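Local coordinates for protein putative esterase aq_1494 (Aquifex aeolicus, PDB 2EGJ) that probably hydrolyses the thioester bond of acyl-CoA substrates, at residues A[65-70]-A[93-98]. Numbering follows the deposited sequence.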
ATOM      1  N   LYS A  65      -3.040 -19.862   8.313  1.00 17.29           N
ATOM      2  CA  LYS A  65      -3.178 -20.326   6.942  1.00 17.59           C
ATOM      3  C   LYS A  65      -3.237 -19.074   6.085  1.00 17.33           C
ATOM      4  O   LYS A  65      -3.816 -18.081   6.512  1.00 16.95           O
ATOM      5  CB  LYS A  65      -4.480 -21.112   6.763  1.00 18.96           C
ATOM      6  CG  LYS A  65      -4.501 -22.462   7.543  1.00 21.44           C
ATOM      7  CD  LYS A  65      -3.492 -23.430   6.934  1.00 23.76           C
ATOM      8  CE  LYS A  65      -3.311 -24.687   7.797  1.00 26.56           C
ATOM      9  NZ  LYS A  65      -4.479 -25.610   7.637  1.00 32.36           N
ATOM     10  N   PRO A  66      -2.667 -19.123   4.882  1.00 16.66           N
ATOM     11  CA  PRO A  66      -2.685 -17.946   3.993  1.00 16.02           C
ATOM     12  C   PRO A  66      -4.028 -17.594   3.364  1.00 15.58           C
ATOM     13  O   PRO A  66      -4.921 -18.446   3.253  1.00 13.63           O
ATOM     14  CB  PRO A  66      -1.717 -18.331   2.875  1.00 17.05           C
ATOM     15  CG  PRO A  66      -1.728 -19.802   2.849  1.00 18.22           C
ATOM     16  CD  PRO A  66      -1.921 -20.246   4.291  1.00 16.61           C
ATOM     17  N   LEU A  67      -4.148 -16.318   2.967  1.00 13.72           N
ATOM     18  CA  LEU A  67      -5.198 -15.867   2.089  1.00 13.54           C
ATOM     19  C   LEU A  67      -4.611 -15.689   0.701  1.00 13.79           C
ATOM     20  O   LEU A  67      -3.473 -15.201   0.543  1.00 12.61           O
ATOM     21  CB  LEU A  67      -5.799 -14.522   2.555  1.00 14.23           C
ATOM     22  CG  LEU A  67      -6.641 -14.539   3.843  1.00 14.27           C
ATOM     23  CD1 LEU A  67      -6.799 -13.100   4.380  1.00 13.09           C
ATOM     24  CD2 LEU A  67      -8.021 -15.229   3.707  1.00 16.94           C
ATOM     25  N   PHE A  68      -5.398 -16.108  -0.288  1.00 14.06           N
ATOM     26  CA  PHE A  68      -5.023 -15.993  -1.691  1.00 14.41           C
ATOM     27  C   PHE A  68      -5.906 -15.010  -2.423  1.00 13.96           C
ATOM     28  O   PHE A  68      -7.006 -14.675  -1.971  1.00 13.96           O
ATOM     29  CB  PHE A  68      -5.142 -17.353  -2.382  1.00 16.05           C
ATOM     30  CG  PHE A  68      -4.356 -18.454  -1.694  1.00 16.55           C
ATOM     31  CD1 PHE A  68      -2.975 -18.499  -1.772  1.00 20.56           C
ATOM     32  CD2 PHE A  68      -5.015 -19.461  -1.020  1.00 20.38           C
ATOM     33  CE1 PHE A  68      -2.250 -19.517  -1.158  1.00 20.86           C
ATOM     34  CE2 PHE A  68      -4.286 -20.488  -0.391  1.00 19.30           C
ATOM     35  CZ  PHE A  68      -2.917 -20.509  -0.473  1.00 19.60           C
ATOM     36  N   TYR A  69      -5.436 -14.549  -3.578  1.00 13.26           N
ATOM     37  CA  TYR A  69      -6.267 -13.684  -4.404  1.00 14.87           C
ATOM     38  C   TYR A  69      -7.678 -14.261  -4.584  1.00 15.39           C
ATOM     39  O   TYR A  69      -7.829 -15.451  -4.916  1.00 15.41           O
ATOM     40  CB  TYR A  69      -5.603 -13.486  -5.771  1.00 14.81           C
ATOM     41  CG  TYR A  69      -6.492 -12.802  -6.753  1.00 16.28           C
ATOM     42  CD1 TYR A  69      -7.020 -11.524  -6.482  1.00 13.76           C
ATOM     43  CD2 TYR A  69      -6.831 -13.430  -7.973  1.00 16.37           C
ATOM     44  CE1 TYR A  69      -7.868 -10.889  -7.408  1.00 16.29           C
ATOM     45  CE2 TYR A  69      -7.660 -12.807  -8.883  1.00 16.68           C
ATOM     46  CZ  TYR A  69      -8.172 -11.548  -8.612  1.00 16.78           C
ATOM     47  OH  TYR A  69      -9.007 -10.956  -9.541  1.00 16.13           O
ATOM     48  N   ASP A  70      -8.681 -13.412  -4.368  1.00 15.05           N
ATOM     49  CA  ASP A  70     -10.111 -13.693  -4.604  1.00 16.51           C
ATOM     50  C   ASP A  70     -10.779 -14.506  -3.483  1.00 15.73           C
ATOM     51  O   ASP A  70     -11.988 -14.751  -3.542  1.00 16.85           O
ATOM     52  CB  ASP A  70     -10.340 -14.353  -5.990  1.00 17.99           C
ATOM     53  CG  ASP A  70     -11.470 -13.717  -6.776  1.00 19.48           C
ATOM     54  OD1 ASP A  70     -11.745 -12.516  -6.607  1.00 21.09           O
ATOM     55  OD2 ASP A  70     -12.078 -14.428  -7.616  1.00 22.52           O
ATOM     56  N   VAL A  93      -9.868 -14.258  11.907  1.00 16.35           N
ATOM     57  CA  VAL A  93     -10.118 -14.272  10.478  1.00 16.85           C
ATOM     58  C   VAL A  93     -10.392 -15.717  10.058  1.00 16.45           C
ATOM     59  O   VAL A  93      -9.576 -16.598  10.331  1.00 16.05           O
ATOM     60  CB  VAL A  93      -8.919 -13.742   9.686  1.00 16.97           C
ATOM     61  CG1 VAL A  93      -9.236 -13.722   8.202  1.00 17.33           C
ATOM     62  CG2 VAL A  93      -8.530 -12.336  10.173  1.00 16.21           C
ATOM     63  N   PHE A  94     -11.550 -15.940   9.440  1.00 17.32           N
ATOM     64  CA  PHE A  94     -11.920 -17.264   8.925  1.00 17.81           C
ATOM     65  C   PHE A  94     -12.080 -17.190   7.430  1.00 17.23           C
ATOM     66  O   PHE A  94     -12.695 -16.250   6.926  1.00 15.21           O
ATOM     67  CB  PHE A  94     -13.285 -17.700   9.492  1.00 18.93           C
ATOM     68  CG  PHE A  94     -13.272 -17.974  10.974  1.00 21.66           C
ATOM     69  CD1 PHE A  94     -12.749 -19.165  11.470  1.00 25.06           C
ATOM     70  CD2 PHE A  94     -13.779 -17.034  11.866  1.00 23.15           C
ATOM     71  CE1 PHE A  94     -12.732 -19.415  12.864  1.00 26.44           C
ATOM     72  CE2 PHE A  94     -13.780 -17.278  13.241  1.00 24.56           C
ATOM     73  CZ  PHE A  94     -13.246 -18.466  13.734  1.00 23.08           C
ATOM     74  N   LYS A  95     -11.612 -18.210   6.716  1.00 16.91           N
ATOM     75  CA  LYS A  95     -12.109 -18.390   5.363  1.00 18.70           C
ATOM     76  C   LYS A  95     -12.928 -19.678   5.369  1.00 18.86           C
ATOM     77  O   LYS A  95     -12.380 -20.750   5.623  1.00 18.41           O
ATOM     78  CB  LYS A  95     -10.998 -18.386   4.309  1.00 19.73           C
ATOM     79  CG  LYS A  95      -9.947 -19.456   4.392  1.00 22.45           C
ATOM     80  CD  LYS A  95      -8.817 -19.174   3.360  1.00 21.02           C
ATOM     81  CE  LYS A  95      -8.872 -20.069   2.156  1.00 26.77           C
ATOM     82  NZ  LYS A  95      -7.600 -19.998   1.363  1.00 25.37           N
ATOM     83  N   GLU A  96     -14.238 -19.531   5.153  1.00 20.07           N
ATOM     84  CA  GLU A  96     -15.206 -20.577   5.449  1.00 21.67           C
ATOM     85  C   GLU A  96     -14.967 -21.102   6.872  1.00 23.03           C
ATOM     86  O   GLU A  96     -15.121 -20.356   7.854  1.00 22.40           O
ATOM     87  CB  GLU A  96     -15.120 -21.665   4.370  1.00 20.98           C
ATOM     88  CG  GLU A  96     -15.683 -21.196   3.049  1.00 23.85           C
ATOM     89  CD  GLU A  96     -15.324 -22.078   1.861  1.00 26.15           C
ATOM     90  OE1 GLU A  96     -14.333 -22.862   1.917  1.00 23.99           O
ATOM     91  OE2 GLU A  96     -16.044 -21.965   0.839  1.00 26.35           O
ATOM     92  N   ASP A  97     -14.537 -22.354   6.987  1.00 24.29           N
ATOM     93  CA  ASP A  97     -14.318 -22.959   8.296  1.00 26.43           C
ATOM     94  C   ASP A  97     -12.885 -22.849   8.810  1.00 26.67           C
ATOM     95  O   ASP A  97     -12.613 -23.213   9.956  1.00 27.74           O
ATOM     96  CB  ASP A  97     -14.725 -24.433   8.244  1.00 26.98           C
ATOM     97  CG  ASP A  97     -16.188 -24.599   8.003  1.00 29.15           C
ATOM     98  OD1 ASP A  97     -16.961 -24.384   8.965  1.00 34.13           O
ATOM     99  OD2 ASP A  97     -16.568 -24.909   6.853  1.00 30.90           O
ATOM    100  N   ILE A  98     -11.980 -22.353   7.963  1.00 25.85           N
ATOM    101  CA  ILE A  98     -10.547 -22.409   8.211  1.00 24.70           C
ATOM    102  C   ILE A  98     -10.154 -21.147   8.986  1.00 24.78           C
ATOM    103  O   ILE A  98     -10.521 -20.043   8.580  1.00 22.56           O
ATOM    104  CB  ILE A  98      -9.744 -22.465   6.874  1.00 25.31           C
ATOM    105  CG1 ILE A  98     -10.274 -23.553   5.918  1.00 26.76           C
ATOM    106  CG2 ILE A  98      -8.246 -22.646   7.140  1.00 26.01           C
ATOM    107  CD1 ILE A  98     -10.179 -24.962   6.447  1.00 28.30           C
TER
HETATM  108  O   HOH W   1      -5.734 -21.025   3.090  1.00 31.21           O
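At one end of the antiparallel hotdog sheet, the hairpin joining strands 86-95 and 98-111 reaches, through Lys95 and Ile98, the loop that links strands 52-63 and 72-82. The hairpin closes in a tight type II' turn from Lys95 to Ile98, whose backbones bond to each other in both directions (Ile98 N to Lys95 O, 2.9 Å). Lys95 reaches across to the loop. Its chi1 of 62° sets CG between the backbone N and the carbonyl carbon, and a bend at chi3 (-105°) turns the end of the chain toward the Phe68 ring. A long aliphatic stem with a charged end suits this place: CD rests on a methyl of the buried Leu67 (CD2 at 4.0 Å), while NZ goes on to polar partners. It forms a salt bridge with Asp71, just beyond the loop segment, whose carboxylate also accepts the backbone N-H of Phe68. A water takes a hydrogen bond from Lys95 NZ (2.7 Å) and gives one to Pro66 O (2.7 Å), bridging two atoms that stand 3.6 Å apart without a direct bond. Lys95 NZ also lies obliquely to the Phe68 ring, 3.6 Å from its CD2. At the other corner of the turn, the exposed Ile98 sets CG2 against Lys65 CG at 3.8 Å, a methyl meeting another lysine's aliphatic stem. Leu67 faces inward, onto Val100 and onto Tyr25 and Tyr28 of helix 23-39. No direct hydrogen bond joins the two segments; a water and the carboxylate of Asp71 link them instead, and the carboxylate probably stabilises the charged ammonium at this surface.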